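Local coordinates for protein glutamate--cysteine ligase GshA (Methylobacillus flagellatus KT, PDB 3K1T) that probably acts as a ligase that joins glutamate to cysteine, the first step of glutathione synthesis, at residues A[3-9]-A[334-338]; A[51-56]-A[329-335]; A[382-386]-A[398-403]. One frame throughout, in Å; residues are numbered along the deposited sequence.

Interaction 1 (A[3-9]-A[334-338])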
loop_
_atom_site.group_PDB
_atom_site.type_symbol
_atom_site.label_atom_id
_atom_site.label_comp_id
_atom_site.label_asym_id
_atom_site.label_seq_id
_atom_site.Cartn_x
_atom_site.Cartn_y
_atom_site.Cartn_z
HETATM N N MSE A 3 23.481 -2.341 -13.939
HETATM C CA MSE A 3 24.273 -1.106 -13.665
HETATM C C MSE A 3 23.342 0.007 -13.174
HETATM O O MSE A 3 22.263 0.237 -13.762
HETATM C CB MSE A 3 25.040 -0.620 -14.914
HETATM C CG MSE A 3 25.962 0.595 -14.677
HETATM SE SE MSE A 3 26.856 1.475 -16.235
HETATM C CE MSE A 3 27.676 -0.080 -17.073
ATOM N N VAL A 4 23.758 0.718 -12.125
ATOM C CA VAL A 4 22.998 1.861 -11.575
ATOM C C VAL A 4 23.895 3.096 -11.506
ATOM O O VAL A 4 25.137 2.975 -11.596
ATOM C CB VAL A 4 22.427 1.540 -10.145
ATOM C CG1 VAL A 4 21.500 0.292 -10.205
ATOM C CG2 VAL A 4 23.572 1.290 -9.128
ATOM N N PRO A 5 23.295 4.290 -11.328
ATOM C CA PRO A 5 24.136 5.487 -11.207
ATOM C C PRO A 5 24.985 5.447 -9.949
ATOM O O PRO A 5 24.531 4.940 -8.927
ATOM C CB PRO A 5 23.116 6.636 -11.146
ATOM C CG PRO A 5 21.911 6.076 -11.910
ATOM C CD PRO A 5 21.861 4.646 -11.410
ATOM N N HIS A 6 26.185 6.016 -10.030
ATOM C CA HIS A 6 27.050 6.236 -8.869
ATOM C C HIS A 6 27.523 7.677 -8.841
ATOM O O HIS A 6 27.726 8.301 -9.898
ATOM C CB HIS A 6 28.270 5.288 -8.928
ATOM C CG HIS A 6 27.887 3.843 -8.833
ATOM N ND1 HIS A 6 27.432 3.278 -7.665
ATOM C CD2 HIS A 6 27.760 2.892 -9.791
ATOM C CE1 HIS A 6 27.089 2.021 -7.897
ATOM N NE2 HIS A 6 27.296 1.758 -9.178
ATOM N N LEU A 7 27.728 8.204 -7.642
ATOM C CA LEU A 7 28.338 9.516 -7.487
ATOM C C LEU A 7 29.775 9.566 -7.994
ATOM O O LEU A 7 30.571 8.652 -7.752
ATOM C CB LEU A 7 28.309 9.945 -6.004
ATOM C CG LEU A 7 26.977 10.281 -5.370
ATOM C CD1 LEU A 7 27.119 10.417 -3.833
ATOM C CD2 LEU A 7 26.409 11.576 -5.964
ATOM N N THR A 8 30.136 10.664 -8.634
ATOM C CA THR A 8 31.495 10.848 -9.133
ATOM C C THR A 8 32.227 11.873 -8.271
ATOM O O THR A 8 33.149 12.560 -8.722
ATOM C CB THR A 8 31.461 11.332 -10.622
ATOM O OG1 THR A 8 30.711 12.545 -10.707
ATOM C CG2 THR A 8 30.844 10.298 -11.518
ATOM N N THR A 9 31.778 12.036 -7.039
ATOM C CA THR A 9 32.434 12.949 -6.129
ATOM C C THR A 9 32.755 12.185 -4.850
ATOM O O THR A 9 31.982 11.332 -4.431
ATOM C CB THR A 9 31.533 14.166 -5.777
ATOM O OG1 THR A 9 32.222 14.952 -4.813
ATOM C CG2 THR A 9 30.184 13.731 -5.138
ATOM N N PHE A 334 25.796 14.943 -9.059
ATOM C CA PHE A 334 27.013 14.214 -9.430
ATOM C C PHE A 334 26.745 12.737 -9.657
ATOM O O PHE A 334 27.676 11.967 -9.848
ATOM C CB PHE A 334 28.130 14.420 -8.399
ATOM C CG PHE A 334 28.534 15.847 -8.269
ATOM C CD1 PHE A 334 29.082 16.514 -9.344
ATOM C CD2 PHE A 334 28.275 16.551 -7.125
ATOM C CE1 PHE A 334 29.432 17.861 -9.252
ATOM C CE2 PHE A 334 28.625 17.891 -7.020
ATOM C CZ PHE A 334 29.205 18.546 -8.096
ATOM N N GLU A 335 25.479 12.333 -9.703
ATOM C CA GLU A 335 25.184 10.945 -10.050
ATOM C C GLU A 335 25.400 10.756 -11.563
ATOM O O GLU A 335 24.987 11.609 -12.357
ATOM C CB GLU A 335 23.755 10.582 -9.661
ATOM C CG GLU A 335 23.489 10.681 -8.175
ATOM C CD GLU A 335 22.159 10.014 -7.779
ATOM O OE1 GLU A 335 22.097 8.765 -7.771
ATOM O OE2 GLU A 335 21.179 10.742 -7.527
ATOM N N HIS A 336 26.068 9.676 -11.938
ATOM C CA HIS A 336 26.306 9.345 -13.323
ATOM C C HIS A 336 26.020 7.864 -13.575
ATOM O O HIS A 336 26.393 6.982 -12.782
ATOM C CB HIS A 336 27.769 9.556 -13.701
ATOM C CG HIS A 336 28.178 10.978 -13.879
ATOM N ND1 HIS A 336 28.318 11.854 -12.820
ATOM C CD2 HIS A 336 28.508 11.672 -14.998
ATOM C CE1 HIS A 336 28.735 13.027 -13.284
ATOM N NE2 HIS A 336 28.838 12.949 -14.602
ATOM N N LEU A 337 25.427 7.596 -14.729
ATOM C CA LEU A 337 25.386 6.251 -15.292
ATOM C C LEU A 337 26.454 6.219 -16.367
ATOM O O LEU A 337 26.273 6.724 -17.476
ATOM C CB LEU A 337 23.996 5.936 -15.877
ATOM C CG LEU A 337 23.791 4.483 -16.341
ATOM C CD1 LEU A 337 23.607 3.565 -15.113
ATOM C CD2 LEU A 337 22.555 4.424 -17.334
ATOM N N LYS A 338 27.601 5.657 -16.008
ATOM C CA LYS A 338 28.789 5.691 -16.828
ATOM C C LYS A 338 29.103 7.141 -17.167
ATOM O O LYS A 338 29.295 7.915 -16.264
ATOM C CB LYS A 338 28.653 4.772 -18.050
ATOM C CG LYS A 338 30.008 4.425 -18.676
ATOM C CD LYS A 338 29.934 3.260 -19.653
ATOM C CE LYS A 338 31.294 3.054 -20.315
ATOM N NZ LYS A 338 31.274 1.881 -21.229
HETATM O O HOH W 1 27.318 3.521 -13.339
HETATM O O HOH W 2 24.471 7.585 -7.353
#

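Interaction 2 (A[51-56]-A[329-335])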
loop_
_atom_site.group_PDB
_atom_site.type_symbol
_atom_site.label_atom_id
_atom_site.label_comp_id
_atom_site.label_asym_id
_atom_site.label_seq_id
_atom_site.Cartn_x
_atom_site.Cartn_y
_atom_site.Cartn_z
ATOM N N ARG A 51 18.045 16.478 -6.593
ATOM C CA ARG A 51 19.458 16.450 -6.945
ATOM C C ARG A 51 20.317 16.136 -5.725
ATOM O O ARG A 51 20.166 16.741 -4.657
ATOM C CB ARG A 51 19.920 17.722 -7.637
ATOM C CG ARG A 51 19.399 17.811 -9.071
ATOM C CD ARG A 51 20.060 18.961 -9.809
ATOM N NE ARG A 51 19.914 18.791 -11.239
ATOM C CZ ARG A 51 20.512 19.542 -12.149
ATOM N NH1 ARG A 51 21.266 20.555 -11.772
ATOM N NH2 ARG A 51 20.333 19.273 -13.451
ATOM N N ASN A 52 21.184 15.145 -5.918
ATOM C CA ASN A 52 22.173 14.725 -4.916
ATOM C C ASN A 52 23.540 15.292 -5.352
ATOM O O ASN A 52 24.143 14.839 -6.331
ATOM C CB ASN A 52 22.179 13.205 -4.871
ATOM C CG ASN A 52 23.079 12.656 -3.783
ATOM O OD1 ASN A 52 23.863 13.390 -3.201
ATOM N ND2 ASN A 52 22.992 11.353 -3.532
ATOM N N ALA A 53 23.998 16.298 -4.622
ATOM C CA ALA A 53 25.249 17.003 -4.881
ATOM C C ALA A 53 26.377 16.442 -4.007
ATOM O O ALA A 53 27.512 16.936 -4.058
ATOM C CB ALA A 53 25.040 18.502 -4.578
ATOM N N GLY A 54 26.068 15.457 -3.158
ATOM C CA GLY A 54 27.045 14.977 -2.156
ATOM C C GLY A 54 27.157 15.902 -0.954
ATOM O O GLY A 54 27.238 15.441 0.196
ATOM N N PHE A 55 27.184 17.212 -1.212
ATOM C CA PHE A 55 27.159 18.210 -0.136
ATOM C C PHE A 55 25.750 18.756 0.196
ATOM O O PHE A 55 25.584 19.605 1.109
ATOM C CB PHE A 55 28.138 19.345 -0.467
ATOM C CG PHE A 55 27.829 20.094 -1.726
ATOM C CD1 PHE A 55 26.797 21.039 -1.756
ATOM C CD2 PHE A 55 28.588 19.902 -2.865
ATOM C CE1 PHE A 55 26.517 21.754 -2.903
ATOM C CE2 PHE A 55 28.312 20.622 -4.029
ATOM C CZ PHE A 55 27.296 21.554 -4.044
ATOM N N LYS A 56 24.745 18.240 -0.507
ATOM C CA LYS A 56 23.372 18.714 -0.414
ATOM C C LYS A 56 22.457 17.681 -1.072
ATOM O O LYS A 56 22.851 17.043 -2.039
ATOM C CB LYS A 56 23.267 20.046 -1.245
ATOM C CG LYS A 56 22.091 20.795 -1.002
ATOM C CD LYS A 56 22.188 22.211 -1.448
ATOM C CE LYS A 56 20.928 22.925 -1.082
ATOM N NZ LYS A 56 21.246 24.194 -0.362
ATOM N N GLU A 329 19.193 29.252 -5.801
ATOM C CA GLU A 329 20.449 28.522 -5.735
ATOM C C GLU A 329 20.350 27.256 -6.592
ATOM O O GLU A 329 19.438 26.449 -6.400
ATOM C CB GLU A 329 20.740 28.149 -4.279
ATOM C CG GLU A 329 21.840 27.082 -4.081
ATOM C CD GLU A 329 21.968 26.602 -2.649
ATOM O OE1 GLU A 329 21.487 27.303 -1.712
ATOM O OE2 GLU A 329 22.597 25.520 -2.456
ATOM N N GLY A 330 21.260 27.113 -7.537
ATOM C CA GLY A 330 21.357 25.904 -8.349
ATOM C C GLY A 330 22.002 24.788 -7.537
ATOM O O GLY A 330 22.888 25.065 -6.722
ATOM N N VAL A 331 21.527 23.556 -7.726
ATOM C CA VAL A 331 22.056 22.370 -7.003
ATOM C C VAL A 331 22.660 21.456 -8.043
ATOM O O VAL A 331 22.069 21.225 -9.089
ATOM C CB VAL A 331 20.935 21.654 -6.239
ATOM C CG1 VAL A 331 21.501 20.434 -5.429
ATOM C CG2 VAL A 331 20.208 22.669 -5.303
ATOM N N TYR A 332 23.863 20.974 -7.789
ATOM C CA TYR A 332 24.547 20.050 -8.698
ATOM C C TYR A 332 23.987 18.659 -8.520
ATOM O O TYR A 332 23.523 18.293 -7.416
ATOM C CB TYR A 332 26.057 20.022 -8.403
ATOM C CG TYR A 332 26.767 21.242 -8.927
ATOM C CD1 TYR A 332 27.245 21.277 -10.227
ATOM C CD2 TYR A 332 26.960 22.355 -8.114
ATOM C CE1 TYR A 332 27.883 22.407 -10.733
ATOM C CE2 TYR A 332 27.596 23.500 -8.605
ATOM C CZ TYR A 332 28.047 23.523 -9.924
ATOM O OH TYR A 332 28.693 24.643 -10.424
ATOM N N THR A 333 24.002 17.875 -9.599
ATOM C CA THR A 333 23.895 16.430 -9.457
ATOM C C THR A 333 25.211 15.795 -9.909
ATOM O O THR A 333 25.682 16.071 -11.017
ATOM C CB THR A 333 22.744 15.776 -10.242
ATOM O OG1 THR A 333 22.924 14.325 -10.239
ATOM C CG2 THR A 333 22.651 16.306 -11.716
ATOM N N PHE A 334 25.796 14.943 -9.059
ATOM C CA PHE A 334 27.013 14.214 -9.430
ATOM C C PHE A 334 26.745 12.737 -9.657
ATOM O O PHE A 334 27.676 11.967 -9.848
ATOM C CB PHE A 334 28.130 14.420 -8.399
ATOM C CG PHE A 334 28.534 15.847 -8.269
ATOM C CD1 PHE A 334 29.082 16.514 -9.344
ATOM C CD2 PHE A 334 28.275 16.551 -7.125
ATOM C CE1 PHE A 334 29.432 17.861 -9.252
ATOM C CE2 PHE A 334 28.625 17.891 -7.020
ATOM C CZ PHE A 334 29.205 18.546 -8.096
ATOM N N GLU A 335 25.479 12.333 -9.703
ATOM C CA GLU A 335 25.184 10.945 -10.050
ATOM C C GLU A 335 25.400 10.756 -11.563
ATOM O O GLU A 335 24.987 11.609 -12.357
ATOM C CB GLU A 335 23.755 10.582 -9.661
ATOM C CG GLU A 335 23.489 10.681 -8.175
ATOM C CD GLU A 335 22.159 10.014 -7.779
ATOM O OE1 GLU A 335 22.097 8.765 -7.771
ATOM O OE2 GLU A 335 21.179 10.742 -7.527
HETATM O O HOH W 3 21.089 13.507 -8.307
#

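Interaction 3 (A[382-386]-A[398-403])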
loop_
_atom_site.group_PDB
_atom_site.type_symbol
_atom_site.label_atom_id
_atom_site.label_comp_id
_atom_site.label_asym_id
_atom_site.label_seq_id
_atom_site.Cartn_x
_atom_site.Cartn_y
_atom_site.Cartn_z
ATOM N N PHE A 382 14.115 2.771 -11.138
ATOM C CA PHE A 382 14.711 2.521 -9.819
ATOM C C PHE A 382 14.713 1.028 -9.555
ATOM O O PHE A 382 13.724 0.358 -9.825
ATOM C CB PHE A 382 13.862 3.152 -8.715
ATOM C CG PHE A 382 14.010 4.625 -8.555
ATOM C CD1 PHE A 382 14.926 5.384 -9.308
ATOM C CD2 PHE A 382 13.229 5.270 -7.629
ATOM C CE1 PHE A 382 15.044 6.732 -9.107
ATOM C CE2 PHE A 382 13.334 6.622 -7.434
ATOM C CZ PHE A 382 14.233 7.369 -8.189
ATOM N N GLU A 383 15.798 0.540 -8.992
ATOM C CA GLU A 383 15.940 -0.847 -8.574
ATOM C C GLU A 383 15.701 -1.046 -7.048
ATOM O O GLU A 383 15.441 -2.157 -6.599
ATOM C CB GLU A 383 17.349 -1.306 -8.946
ATOM C CG GLU A 383 17.641 -1.329 -10.471
ATOM C CD GLU A 383 16.829 -2.393 -11.210
ATOM O OE1 GLU A 383 16.836 -3.534 -10.707
ATOM O OE2 GLU A 383 16.242 -2.115 -12.304
ATOM N N THR A 384 15.732 0.015 -6.269
ATOM C CA THR A 384 15.707 -0.094 -4.809
ATOM C C THR A 384 14.452 0.582 -4.293
ATOM O O THR A 384 14.138 1.680 -4.738
ATOM C CB THR A 384 16.972 0.608 -4.210
ATOM O OG1 THR A 384 18.169 0.086 -4.805
ATOM C CG2 THR A 384 17.061 0.463 -2.677
ATOM N N PRO A 385 13.736 -0.036 -3.334
ATOM C CA PRO A 385 12.604 0.633 -2.688
ATOM C C PRO A 385 13.058 1.794 -1.817
ATOM O O PRO A 385 14.186 1.786 -1.337
ATOM C CB PRO A 385 12.020 -0.460 -1.774
ATOM C CG PRO A 385 12.554 -1.723 -2.254
ATOM C CD PRO A 385 13.900 -1.414 -2.855
ATOM N N CYS A 386 12.159 2.751 -1.568
ATOM C CA CYS A 386 12.434 3.907 -0.691
ATOM C C CYS A 386 11.929 3.745 0.731
ATOM O O CYS A 386 12.131 4.645 1.540
ATOM C CB CYS A 386 11.799 5.197 -1.291
ATOM S SG CYS A 386 12.440 5.620 -2.931
ATOM N N ALA A 398 22.412 1.366 -0.484
ATOM C CA ALA A 398 21.333 1.702 -1.420
ATOM C C ALA A 398 19.952 1.904 -0.771
ATOM O O ALA A 398 19.293 2.914 -1.042
ATOM C CB ALA A 398 21.240 0.665 -2.587
ATOM N N PRO A 399 19.526 0.987 0.105
ATOM C CA PRO A 399 18.218 1.192 0.745
ATOM C C PRO A 399 18.162 2.430 1.637
ATOM O O PRO A 399 17.077 2.975 1.865
ATOM C CB PRO A 399 18.014 -0.050 1.598
ATOM C CG PRO A 399 19.095 -1.029 1.184
ATOM C CD PRO A 399 20.152 -0.302 0.464
ATOM N N ASN A 400 19.301 2.858 2.128
ATOM C CA ASN A 400 19.389 4.050 2.972
ATOM C C ASN A 400 19.464 5.357 2.169
ATOM O O ASN A 400 18.812 6.358 2.537
ATOM C CB ASN A 400 20.540 3.882 3.977
ATOM C CG ASN A 400 20.253 2.835 4.999
ATOM O OD1 ASN A 400 19.089 2.541 5.296
ATOM N ND2 ASN A 400 21.307 2.268 5.595
ATOM N N ARG A 401 20.179 5.326 1.034
ATOM C CA ARG A 401 20.139 6.405 0.079
ATOM C C ARG A 401 18.696 6.632 -0.384
ATOM O O ARG A 401 18.210 7.789 -0.424
ATOM C CB ARG A 401 21.048 6.083 -1.119
ATOM C CG ARG A 401 20.920 7.074 -2.331
ATOM C CD ARG A 401 21.803 8.263 -2.211
ATOM N NE ARG A 401 23.230 7.923 -2.344
ATOM C CZ ARG A 401 23.918 7.813 -3.469
ATOM N NH1 ARG A 401 23.344 8.019 -4.642
ATOM N NH2 ARG A 401 25.208 7.476 -3.420
ATOM N N PHE A 402 18.012 5.543 -0.750
ATOM C CA PHE A 402 16.641 5.661 -1.280
ATOM C C PHE A 402 15.622 6.032 -0.220
ATOM O O PHE A 402 14.659 6.751 -0.514
ATOM C CB PHE A 402 16.272 4.440 -2.184
ATOM C CG PHE A 402 16.818 4.599 -3.558
ATOM C CD1 PHE A 402 18.158 4.310 -3.831
ATOM C CD2 PHE A 402 16.061 5.181 -4.551
ATOM C CE1 PHE A 402 18.697 4.529 -5.069
ATOM C CE2 PHE A 402 16.600 5.396 -5.811
ATOM C CZ PHE A 402 17.922 5.086 -6.061
ATOM N N TYR A 403 15.853 5.610 1.030
ATOM C CA TYR A 403 15.046 6.089 2.140
ATOM C C TYR A 403 15.167 7.619 2.253
ATOM O O TYR A 403 14.131 8.327 2.392
ATOM C CB TYR A 403 15.376 5.401 3.486
ATOM C CG TYR A 403 14.549 5.930 4.631
ATOM C CD1 TYR A 403 13.175 5.703 4.689
ATOM C CD2 TYR A 403 15.128 6.661 5.671
ATOM C CE1 TYR A 403 12.399 6.184 5.722
ATOM C CE2 TYR A 403 14.331 7.175 6.730
ATOM C CZ TYR A 403 12.965 6.937 6.738
ATOM O OH TYR A 403 12.165 7.432 7.773
HETATM O O HOH W 4 14.767 1.694 1.272
HETATM O O HOH W 5 11.286 7.562 2.469
#

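Interaction 1 (A[3-9]-A[334-338])
T8 and H336 meet around the backbone oxygen of F334, which accepts three hydrogen bonds. Along the T8 side chain, CB stands 3.9 Å from H336 ND1, just before the fork. One branch, OG1, is set between the backbone N and the carbonyl carbon (chi1 58°); from there it donates to F334 O at 3.2 Å, in the carbonyl plane and on a lone pair. The other branch, CG2, ends 3.2 Å from H336 ND1, a tight approach, the two side chains crossing at about a right angle. T8 N supplies a second bond to F334 O, at 3.0 Å. The third comes from H336 ND1, which reaches the oxygen from well above the carbonyl plane, while F334 O lies in the plane of the imidazole; this should fix the rotation of the ring.

Next comes L7 with E335, a non-hydrogen-bonded pair in which L7 CD2 rests 3.8 Å from E335 CG. H6 and H336 follow as the hydrogen-bonded pair, with H6 N to H336 O at 2.9 Å and H336 N to H6 O at 3.0 Å. At the far end, L337 CD1 packs 3.6 Å from V4 C. This is a short antiparallel ladder: strand 6-7 pairs with 335-337, whose other neighbour in the sheet is strand 340-349.

Interaction 2 (A[51-56]-A[329-335])
A β-hairpin turn between strands 45-52 and 57-63 carries this buried contact, its residues R51 to K56 lying against the connection V331 to F334 that links two sheets. R51 leaves its strand with CG anti to the carbonyl carbon (chi1 -73°) and runs extended to NE, carrying the guanidinium across the connection. There R51 NH1 donates to V331 O at 2.9 Å, in the guanidinium plane and nearly along the C=O axis, with an N-H...O angle of 165°. T333 CG2 lies over one face of the same group, 3.7 Å above its plane. E343 pairs with R51 NH2, and a glycerol, probably from the crystallisation liquor, is bound close by.

The hairpin turn is shaped by an Asx turn, in which N52 OD1 accepts from G54 N at 3.0 Å. N52 also gives its backbone oxygen to F334 N at 3.2 Å, a nearly straight bond that joins the end of strand 45-52 to the residue just before strand 335-337. Beside it, T333 OG1, also bonded to A342 O, accepts from E335 N in an ST turn. A water accepts from N52 N and donates to T333 OG1 and E335 OE2, while E335 OE1 bonds Y358 OH.

A53 faces two aromatic rings: its CB sits 3.8 Å above the centre of the F55 ring, and A53 O meets the edge of F334 at CD2, 3.2 Å away. F55 in turn touches Y332 through CZ.

At the far end K56 and E329 come from opposite directions. The lysine chain is extended until a bend at chi4 (130°), and K56 NZ then forms a salt bridge with E329 OE2 at 2.8 Å, approaching from above the carboxylate plane. W231 O and N234 O also accept from this ammonium, while Y236 N and W231 NE1 bond E329 OE1.

Interaction 3 (A[382-386]-A[398-403])
F402 and F382 form a T-shaped (edge-to-face) pair where the first turn of helix 398-421 packs on the loop that follows strand 377-381. The ring centroids are 5.0 Å apart and the planes stand at 75°. F402 presents its CE2 corner, which lies 3.6 Å above the F382 plane and over the centre of that ring. The F382 ring lies close to the plane of its own CA, CB and CG (chi2 -4°), far from the usual perpendicular setting, and in this position its face is turned to F402.

The loop wraps F402 from other directions as well. T384 places its CB over one face of the F402 ring, 3.9 Å from F402 CD1. With T384 OG1 anti to its carbonyl carbon (chi1 -54°), the methyl CG2 is turned to the helix start, where it meets P399 CA at 3.7 Å, and OG1 lies near the methyl of A398. C386 SG lies in the plane of the F402 ring, at its edge, 4.0 Å from F402 CD2, a sulfur-aromatic contact. Replacing F402 by an alanine would probably open a gap between T384 and C386 and leave that face of F382 without the F402 edge.

Y405, one turn on, also meets the F402 ring edge-to-face, and P385 packs against P78 of the second subunit. The polar links are made by water: one molecule donates to both P385 O and P399 O, each at 2.7 Å. A second donates to C386 O and Y403 O. The backbones come closest at C386 and Y403, whose CA atoms are 4.4 Å apart; there C386 O receives a CA-H...O contact from Y403 CA at 3.3 Å.

Interactions 1 and 2 share F334 and E335, so one backbone passage serves both: T8, just past strand 6-7, and N52, at the end of strand 45-52, each bond to F334, and L7 packs on N52 between them. Interaction 2 is wholly buried and joins charged groups, an aromatic cluster and backbone bonds; interaction 1, farther from the chain's centre and partly exposed, relies chiefly on strand pairing. Interaction 3 is also partly buried but differs in chemistry, with aromatic and sulfur contacts and bridging waters in place of direct hydrogen bonds. It joins the others through R401, whose NH1 makes a long, weak ion pair with E335 OE1, while V4 touches E383.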